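Local coordinates for protein 4-alpha-glucanotransferase (Corynebacterium glutamicum, PDB 5B68) that is an amylomaltase-family enzyme with a TIM-barrel-type domain and an N-terminal beta-sandwich domain, at residues N278-R286 with W673-S684; S189-D200 with I243-D252. All coordinates share one frame; numbering follows the deposited sequence.

Both contacts belong to the TIM-barrel-type part of the chain and lie on the same side of its centre, their centres about 16 Å apart. Along the sequence, contact 2 comes before contact 1. N278 joins them: its ND2 donates a probable hydrogen bond to S192 O at 2.8 Å. Its OD1 lies 3.0 Å from G194 N, a weak bond. The R286 side chain of contact 1 also touches I246 of contact 2. Small bound molecules lie near both. The W673 side chain is about 4 Å from a sulfate ion, and the D252 side chain is about 4 Å from a glycerol, nearest atoms in each case; both are probably from the crystallisation liquor.

Contact 1: N278-R286 with W673-S684; sequences NLTSDIIER and WCIPLCDSEGNS
W673 O is gripped by both terminal nitrogens of R286, NH1 and NH2, each at 2.9 Å. The contact joins two loops of the TIM-barrel-type domain, one between helices 261-277 and 286-301, the other ahead of helix 694-702. The carbonyl oxygen lies in the guanidinium plane. NH1 approaches in the carbonyl plane, whereas NH2 stands above it, 47° out. The R286 chain is extended from CG to NE, which carries the group to W673. C674 SG sits at the guanidinium edge, 3.5 Å from NH2. Outside the contact, D232 forms a salt bridge with NH2 and Y185 a cation-pi contact; they probably help hold the guanidinium in this orientation.

I284 N donates a nearly straight bond to C674 O at 2.8 Å, with an angle of 170° at the hydrogen. I284 CD1 slides past P676 CB at 4.1 Å. P676 CG meets the carbonyl oxygens of S281 and D282. S281 CB packs on C678 SG at 3.6 Å.

At the far end a water bridges L279 O and S684 N. With chi1 at 173°, S684 OG points opposite its backbone N and donates to N278 O at 2.6 Å.

Contact 2: S189-D200 with I243-D252; sequences STLSWGMGDFND and INPIYIRVED
R249 starts with CG opposite its backbone N (chi1 175°) and then bends at chi3 (-65°), which brings its guanidinium group to D197 and D200. NE and NH2 grip D197 OD2 side-on, NE at 2.8 Å. The carboxylate stands almost upright on the guanidinium plane, at 83°. NH2 also forms a salt bridge with D200 OD1 at 3.1 Å. The N199 side chain lies over one guanidinium face, with CB above its centre, and L191 CB lies over the other. A water held by NH1 also donates to S189 OG.

D197 is the N-cap of helix 198-209 and forms a capping box with D200, so the arginine binds the same two acids that cap this helix of the TIM-barrel-type domain. D200 OD2 takes bonds from S192 OG and D197 N, OD1 from S189 OG. These bonds, with the arginine, would be expected to favour the charged form of the buried D200.

Beside the cap, F198 N donates to Y247 O at 2.9 Å. Y247 CB sits over one face of the F198 ring in a CH-pi contact, 3.6 Å from the centroid. M195 SD packs on I246 CD1 at 3.7 Å. N199 ND2 gives D252 OD2 a nearly straight bond, 2.8 Å, on its syn lone pair. W193 NE1 donates to E251 OE2 at 2.9 Å, also on the syn side, and R275 forms a salt bridge with that oxygen.

Contact 1: N278-R286 with W673-S684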
# COMPACT_ATOMS: atom_id res chain seq x y z
N ASN A 278 1.95 18.60 -21.71
CA ASN A 278 2.57 17.31 -21.95
C ASN A 278 3.92 17.43 -22.62
O ASN A 278 4.71 16.52 -22.51
CB ASN A 278 1.75 16.46 -22.90
CG ASN A 278 0.33 16.14 -22.37
OD1 ASN A 278 0.01 16.38 -21.23
ND2 ASN A 278 -0.50 15.63 -23.23
N LEU A 279 4.12 18.52 -23.36
CA LEU A 279 5.33 18.80 -24.10
C LEU A 279 6.34 19.56 -23.33
O LEU A 279 7.43 19.77 -23.84
CB LEU A 279 5.00 19.57 -25.39
CG LEU A 279 3.92 18.96 -26.28
CD1 LEU A 279 3.61 19.83 -27.50
CD2 LEU A 279 4.24 17.57 -26.79
N THR A 280 6.02 19.99 -22.11
CA THR A 280 6.93 20.83 -21.30
C THR A 280 7.48 20.03 -20.16
O THR A 280 6.96 18.96 -19.80
CB THR A 280 6.21 22.07 -20.73
OG1 THR A 280 5.46 21.70 -19.57
CG2 THR A 280 5.26 22.68 -21.74
N SER A 281 8.49 20.57 -19.51
CA SER A 281 9.02 19.98 -18.28
C SER A 281 8.44 20.65 -17.00
O SER A 281 8.97 20.44 -15.92
CB SER A 281 10.54 20.08 -18.29
OG SER A 281 10.95 21.44 -18.33
N ASP A 282 7.38 21.43 -17.16
CA ASP A 282 6.76 22.14 -16.04
C ASP A 282 6.14 21.18 -15.03
O ASP A 282 5.60 20.15 -15.42
CB ASP A 282 5.69 23.10 -16.56
CG ASP A 282 6.26 24.26 -17.39
OD1 ASP A 282 7.48 24.48 -17.39
OD2 ASP A 282 5.45 24.91 -18.07
N ILE A 283 6.21 21.53 -13.75
CA ILE A 283 5.67 20.71 -12.70
C ILE A 283 4.19 20.39 -12.98
O ILE A 283 3.48 21.14 -13.67
CB ILE A 283 6.01 21.22 -11.27
CG1 ILE A 283 5.45 22.62 -10.98
CG2 ILE A 283 7.53 21.23 -11.06
CD1 ILE A 283 3.96 22.66 -10.70
N ILE A 284 3.79 19.19 -12.55
CA ILE A 284 2.44 18.70 -12.78
C ILE A 284 1.48 19.47 -11.82
O ILE A 284 1.78 19.52 -10.63
CB ILE A 284 2.34 17.18 -12.43
CG1 ILE A 284 3.23 16.29 -13.34
CG2 ILE A 284 0.90 16.70 -12.56
CD1 ILE A 284 2.78 16.29 -14.78
N GLU A 285 0.35 19.95 -12.33
CA GLU A 285 -0.70 20.62 -11.49
C GLU A 285 -1.97 19.78 -11.58
O GLU A 285 -2.66 19.75 -12.60
CB GLU A 285 -0.98 22.09 -11.89
CG GLU A 285 -2.07 22.78 -11.03
CD GLU A 285 -1.87 22.68 -9.49
OE1 GLU A 285 -1.11 23.52 -8.94
OE2 GLU A 285 -2.46 21.76 -8.78
N ARG A 286 -2.25 19.10 -10.47
CA ARG A 286 -3.41 18.23 -10.40
C ARG A 286 -4.67 19.08 -10.29
O ARG A 286 -5.71 18.70 -10.84
CB ARG A 286 -3.27 17.32 -9.22
CG ARG A 286 -2.22 16.23 -9.37
CD ARG A 286 -2.06 15.45 -8.10
NE ARG A 286 -1.15 14.31 -8.31
CZ ARG A 286 0.18 14.37 -8.32
NH1 ARG A 286 0.86 13.28 -8.59
NH2 ARG A 286 0.86 15.49 -8.12
N TRP A 673 6.24 14.49 -6.11
CA TRP A 673 5.11 13.86 -6.75
C TRP A 673 4.56 14.65 -7.93
O TRP A 673 3.50 14.36 -8.41
CB TRP A 673 4.01 13.57 -5.75
CG TRP A 673 4.51 12.99 -4.48
CD1 TRP A 673 4.50 13.57 -3.27
CD2 TRP A 673 5.09 11.70 -4.30
NE1 TRP A 673 5.04 12.74 -2.34
CE2 TRP A 673 5.41 11.58 -2.95
CE3 TRP A 673 5.38 10.63 -5.16
CZ2 TRP A 673 6.01 10.45 -2.43
CZ3 TRP A 673 5.96 9.52 -4.63
CH2 TRP A 673 6.27 9.43 -3.28
N CYS A 674 5.30 15.65 -8.36
CA CYS A 674 4.89 16.53 -9.45
C CYS A 674 5.86 16.63 -10.64
O CYS A 674 5.73 17.51 -11.45
CB CYS A 674 4.63 17.93 -8.92
SG CYS A 674 3.35 17.97 -7.65
N ILE A 675 6.83 15.73 -10.71
CA ILE A 675 7.91 15.85 -11.68
C ILE A 675 7.61 15.02 -12.92
O ILE A 675 7.68 13.81 -12.87
CB ILE A 675 9.24 15.35 -11.06
CG1 ILE A 675 9.56 16.07 -9.74
CG2 ILE A 675 10.39 15.46 -12.04
CD1 ILE A 675 9.71 17.57 -9.85
N PRO A 676 7.30 15.67 -14.03
CA PRO A 676 6.99 14.95 -15.30
C PRO A 676 8.20 14.22 -15.89
O PRO A 676 9.36 14.58 -15.61
CB PRO A 676 6.56 16.03 -16.24
CG PRO A 676 7.36 17.20 -15.79
CD PRO A 676 7.46 17.12 -14.30
N LEU A 677 7.94 13.15 -16.62
CA LEU A 677 9.02 12.29 -17.14
C LEU A 677 9.81 13.11 -18.18
O LEU A 677 9.24 13.57 -19.17
CB LEU A 677 8.42 11.03 -17.81
CG LEU A 677 9.44 9.98 -18.32
CD1 LEU A 677 10.19 9.35 -17.16
CD2 LEU A 677 8.74 8.96 -19.23
N CYS A 678 11.11 13.29 -17.94
CA CYS A 678 11.93 14.01 -18.91
C CYS A 678 13.24 13.31 -19.11
O CYS A 678 13.69 12.61 -18.19
CB CYS A 678 12.20 15.42 -18.41
SG CYS A 678 10.70 16.46 -18.28
N ASP A 679 13.88 13.55 -20.29
CA ASP A 679 15.20 12.92 -20.62
C ASP A 679 16.35 13.70 -19.98
O ASP A 679 16.09 14.58 -19.19
CB ASP A 679 15.39 12.77 -22.13
CG ASP A 679 15.36 14.12 -22.90
OD1 ASP A 679 15.61 15.20 -22.26
OD2 ASP A 679 14.97 14.07 -24.10
N SER A 680 17.61 13.32 -20.24
CA SER A 680 18.76 14.00 -19.61
C SER A 680 18.88 15.51 -19.87
O SER A 680 19.48 16.25 -19.06
CB SER A 680 20.03 13.28 -20.03
OG SER A 680 19.99 11.97 -19.50
N GLU A 681 18.30 15.97 -20.98
CA GLU A 681 18.34 17.37 -21.42
C GLU A 681 17.14 18.20 -20.91
O GLU A 681 16.93 19.35 -21.34
CB GLU A 681 18.32 17.45 -22.98
CG GLU A 681 19.60 16.97 -23.68
CD GLU A 681 19.89 15.50 -23.44
OE1 GLU A 681 19.04 14.65 -23.82
OE2 GLU A 681 20.95 15.20 -22.84
N GLY A 682 16.32 17.56 -20.08
CA GLY A 682 15.16 18.18 -19.45
C GLY A 682 14.01 18.29 -20.39
O GLY A 682 13.13 19.10 -20.15
N ASN A 683 13.98 17.49 -21.47
CA ASN A 683 12.84 17.47 -22.38
C ASN A 683 11.81 16.37 -22.06
O ASN A 683 12.22 15.23 -21.84
CB ASN A 683 13.31 17.23 -23.80
CG ASN A 683 14.14 18.39 -24.29
OD1 ASN A 683 13.83 19.54 -24.03
ND2 ASN A 683 15.27 18.07 -24.88
N SER A 684 10.53 16.73 -22.15
CA SER A 684 9.45 15.74 -21.93
C SER A 684 9.60 14.52 -22.85
O SER A 684 9.80 14.65 -24.06
CB SER A 684 8.11 16.37 -22.18
OG SER A 684 7.06 15.42 -22.13
O HOH W 1 9.79 19.39 -23.05
O HOH W 2 12.01 21.38 -21.50

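Contact 2: S189-D200 with I243-D252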
# COMPACT_ATOMS: atom_id res chain seq x y z
N SER A 189 1.05 10.92 -22.62
CA SER A 189 0.92 10.70 -24.05
C SER A 189 0.58 12.03 -24.69
O SER A 189 0.44 13.02 -24.02
CB SER A 189 -0.16 9.67 -24.34
OG SER A 189 -1.44 10.17 -24.06
N THR A 190 0.43 12.03 -26.00
CA THR A 190 0.02 13.25 -26.68
C THR A 190 -1.35 13.72 -26.21
O THR A 190 -1.61 14.89 -26.12
CB THR A 190 -0.01 13.08 -28.20
OG1 THR A 190 -0.90 12.02 -28.52
CG2 THR A 190 1.33 12.71 -28.69
N LEU A 191 -2.24 12.77 -25.95
CA LEU A 191 -3.59 13.06 -25.52
C LEU A 191 -3.86 13.25 -24.00
O LEU A 191 -4.91 13.70 -23.65
CB LEU A 191 -4.56 12.03 -26.11
CG LEU A 191 -4.51 11.85 -27.62
CD1 LEU A 191 -5.31 10.65 -28.08
CD2 LEU A 191 -4.96 13.10 -28.35
N SER A 192 -2.93 12.92 -23.12
CA SER A 192 -3.13 13.12 -21.69
C SER A 192 -3.53 14.59 -21.40
O SER A 192 -3.01 15.53 -22.02
CB SER A 192 -1.89 12.83 -20.89
OG SER A 192 -1.33 11.56 -21.26
N TRP A 193 -4.36 14.77 -20.37
CA TRP A 193 -4.61 16.13 -19.84
C TRP A 193 -3.56 16.60 -18.90
O TRP A 193 -3.79 16.79 -17.68
CB TRP A 193 -6.02 16.21 -19.21
CG TRP A 193 -7.14 16.13 -20.18
CD1 TRP A 193 -7.18 15.50 -21.41
CD2 TRP A 193 -8.46 16.68 -19.99
NE1 TRP A 193 -8.41 15.62 -21.96
CE2 TRP A 193 -9.21 16.35 -21.12
CE3 TRP A 193 -9.07 17.39 -18.95
CZ2 TRP A 193 -10.55 16.71 -21.26
CZ3 TRP A 193 -10.43 17.76 -19.12
CH2 TRP A 193 -11.12 17.40 -20.25
N GLY A 194 -2.32 16.73 -19.39
CA GLY A 194 -1.29 17.24 -18.52
C GLY A 194 -0.69 16.22 -17.58
O GLY A 194 0.31 16.47 -16.95
N MET A 195 -1.36 15.10 -17.39
CA MET A 195 -0.87 14.12 -16.45
C MET A 195 -1.37 12.76 -16.89
O MET A 195 -2.37 12.66 -17.55
CB MET A 195 -1.31 14.48 -15.02
CG MET A 195 -2.60 13.85 -14.56
SD MET A 195 -3.16 14.28 -12.90
CE MET A 195 -2.74 12.85 -11.92
N GLY A 196 -0.66 11.71 -16.51
CA GLY A 196 -1.06 10.38 -17.03
C GLY A 196 -2.39 9.92 -16.46
O GLY A 196 -2.74 10.30 -15.30
N ASP A 197 -3.08 9.11 -17.21
CA ASP A 197 -4.42 8.64 -16.90
C ASP A 197 -4.52 7.15 -17.17
O ASP A 197 -3.49 6.51 -17.47
CB ASP A 197 -5.46 9.51 -17.67
CG ASP A 197 -5.33 9.42 -19.19
OD1 ASP A 197 -5.03 8.33 -19.73
OD2 ASP A 197 -5.56 10.44 -19.90
N PHE A 198 -5.71 6.57 -17.01
CA PHE A 198 -5.83 5.07 -17.15
C PHE A 198 -5.53 4.63 -18.58
O PHE A 198 -5.10 3.50 -18.82
CB PHE A 198 -7.26 4.54 -16.78
CG PHE A 198 -7.66 4.84 -15.34
CD1 PHE A 198 -6.92 4.36 -14.28
CD2 PHE A 198 -8.84 5.51 -15.07
CE1 PHE A 198 -7.32 4.57 -12.97
CE2 PHE A 198 -9.25 5.72 -13.76
CZ PHE A 198 -8.46 5.29 -12.71
N ASN A 199 -5.82 5.48 -19.57
CA ASN A 199 -5.47 5.15 -20.93
C ASN A 199 -3.98 5.04 -21.08
O ASN A 199 -3.47 4.05 -21.61
CB ASN A 199 -6.04 6.19 -21.91
CG ASN A 199 -5.82 5.81 -23.36
OD1 ASN A 199 -4.70 5.76 -23.83
ND2 ASN A 199 -6.90 5.54 -24.07
N ASP A 200 -3.30 6.06 -20.57
CA ASP A 200 -1.86 6.04 -20.54
C ASP A 200 -1.25 4.82 -19.86
O ASP A 200 -0.22 4.31 -20.29
CB ASP A 200 -1.26 7.30 -19.92
CG ASP A 200 -1.70 8.58 -20.63
OD1 ASP A 200 -1.60 8.61 -21.84
OD2 ASP A 200 -2.09 9.57 -19.95
N ILE A 243 -10.78 4.46 -5.76
CA ILE A 243 -9.77 4.87 -6.75
C ILE A 243 -9.90 6.35 -7.09
O ILE A 243 -11.02 6.88 -7.15
CB ILE A 243 -9.96 4.07 -8.04
CG1 ILE A 243 -9.97 2.55 -7.78
CG2 ILE A 243 -8.95 4.45 -9.12
CD1 ILE A 243 -8.71 2.00 -7.19
N ASN A 244 -8.76 7.00 -7.36
CA ASN A 244 -8.74 8.46 -7.61
C ASN A 244 -9.33 8.71 -9.02
O ASN A 244 -8.76 8.34 -10.01
CB ASN A 244 -7.32 9.00 -7.53
CG ASN A 244 -7.27 10.49 -7.43
OD1 ASN A 244 -8.19 11.15 -7.88
ND2 ASN A 244 -6.22 11.03 -6.83
N PRO A 245 -10.52 9.35 -9.11
CA PRO A 245 -11.06 9.70 -10.41
C PRO A 245 -10.27 10.70 -11.25
O PRO A 245 -10.60 10.81 -12.41
CB PRO A 245 -12.50 10.23 -10.07
CG PRO A 245 -12.72 9.83 -8.63
CD PRO A 245 -11.35 9.91 -8.02
N ILE A 246 -9.22 11.32 -10.72
CA ILE A 246 -8.34 12.18 -11.51
C ILE A 246 -7.72 11.50 -12.72
O ILE A 246 -7.34 12.18 -13.69
CB ILE A 246 -7.29 12.82 -10.68
CG1 ILE A 246 -6.86 14.17 -11.32
CG2 ILE A 246 -6.09 11.91 -10.36
CD1 ILE A 246 -5.84 14.86 -10.45
N TYR A 247 -7.66 10.18 -12.64
CA TYR A 247 -7.07 9.35 -13.67
C TYR A 247 -8.02 8.95 -14.81
O TYR A 247 -7.58 8.37 -15.77
CB TYR A 247 -6.46 8.09 -13.06
CG TYR A 247 -5.28 8.33 -12.14
CD1 TYR A 247 -4.07 8.79 -12.63
CD2 TYR A 247 -5.36 8.05 -10.80
CE1 TYR A 247 -3.00 8.99 -11.80
CE2 TYR A 247 -4.30 8.25 -9.97
CZ TYR A 247 -3.12 8.72 -10.48
OH TYR A 247 -2.07 8.90 -9.64
N ILE A 248 -9.31 9.24 -14.70
CA ILE A 248 -10.21 8.95 -15.73
C ILE A 248 -9.85 9.73 -17.00
O ILE A 248 -9.57 10.96 -16.92
CB ILE A 248 -11.63 9.34 -15.33
CG1 ILE A 248 -12.15 8.43 -14.18
CG2 ILE A 248 -12.55 9.22 -16.52
CD1 ILE A 248 -13.46 8.94 -13.59
N ARG A 249 -9.83 9.06 -18.15
CA ARG A 249 -9.74 9.75 -19.42
C ARG A 249 -11.15 9.91 -19.90
O ARG A 249 -11.80 8.97 -20.29
CB ARG A 249 -8.97 8.99 -20.47
CG ARG A 249 -9.04 9.72 -21.81
CD ARG A 249 -7.99 9.30 -22.81
NE ARG A 249 -6.63 9.60 -22.40
CZ ARG A 249 -5.59 9.42 -23.19
NH1 ARG A 249 -5.80 8.95 -24.40
NH2 ARG A 249 -4.37 9.68 -22.78
N VAL A 250 -11.61 11.14 -19.90
CA VAL A 250 -13.05 11.35 -20.09
C VAL A 250 -13.51 10.99 -21.47
O VAL A 250 -14.64 10.51 -21.68
CB VAL A 250 -13.48 12.80 -19.68
CG1 VAL A 250 -13.08 13.11 -18.24
CG2 VAL A 250 -12.94 13.85 -20.66
N GLU A 251 -12.63 11.25 -22.45
CA GLU A 251 -12.92 10.90 -23.85
C GLU A 251 -13.11 9.40 -24.11
O GLU A 251 -13.74 9.03 -25.09
CB GLU A 251 -11.87 11.49 -24.84
CG GLU A 251 -11.71 13.00 -24.78
CD GLU A 251 -10.63 13.49 -23.83
OE1 GLU A 251 -10.19 12.72 -22.88
OE2 GLU A 251 -10.22 14.65 -24.02
N ASP A 252 -12.60 8.53 -23.22
CA ASP A 252 -12.83 7.08 -23.37
C ASP A 252 -14.15 6.58 -22.79
O ASP A 252 -14.53 5.40 -22.98
CB ASP A 252 -11.68 6.31 -22.65
CG ASP A 252 -10.34 6.43 -23.36
OD1 ASP A 252 -10.28 6.97 -24.49
OD2 ASP A 252 -9.33 6.01 -22.77
O HOH W 3 -3.36 8.34 -25.86
O HOH W 4 -7.57 12.66 -23.89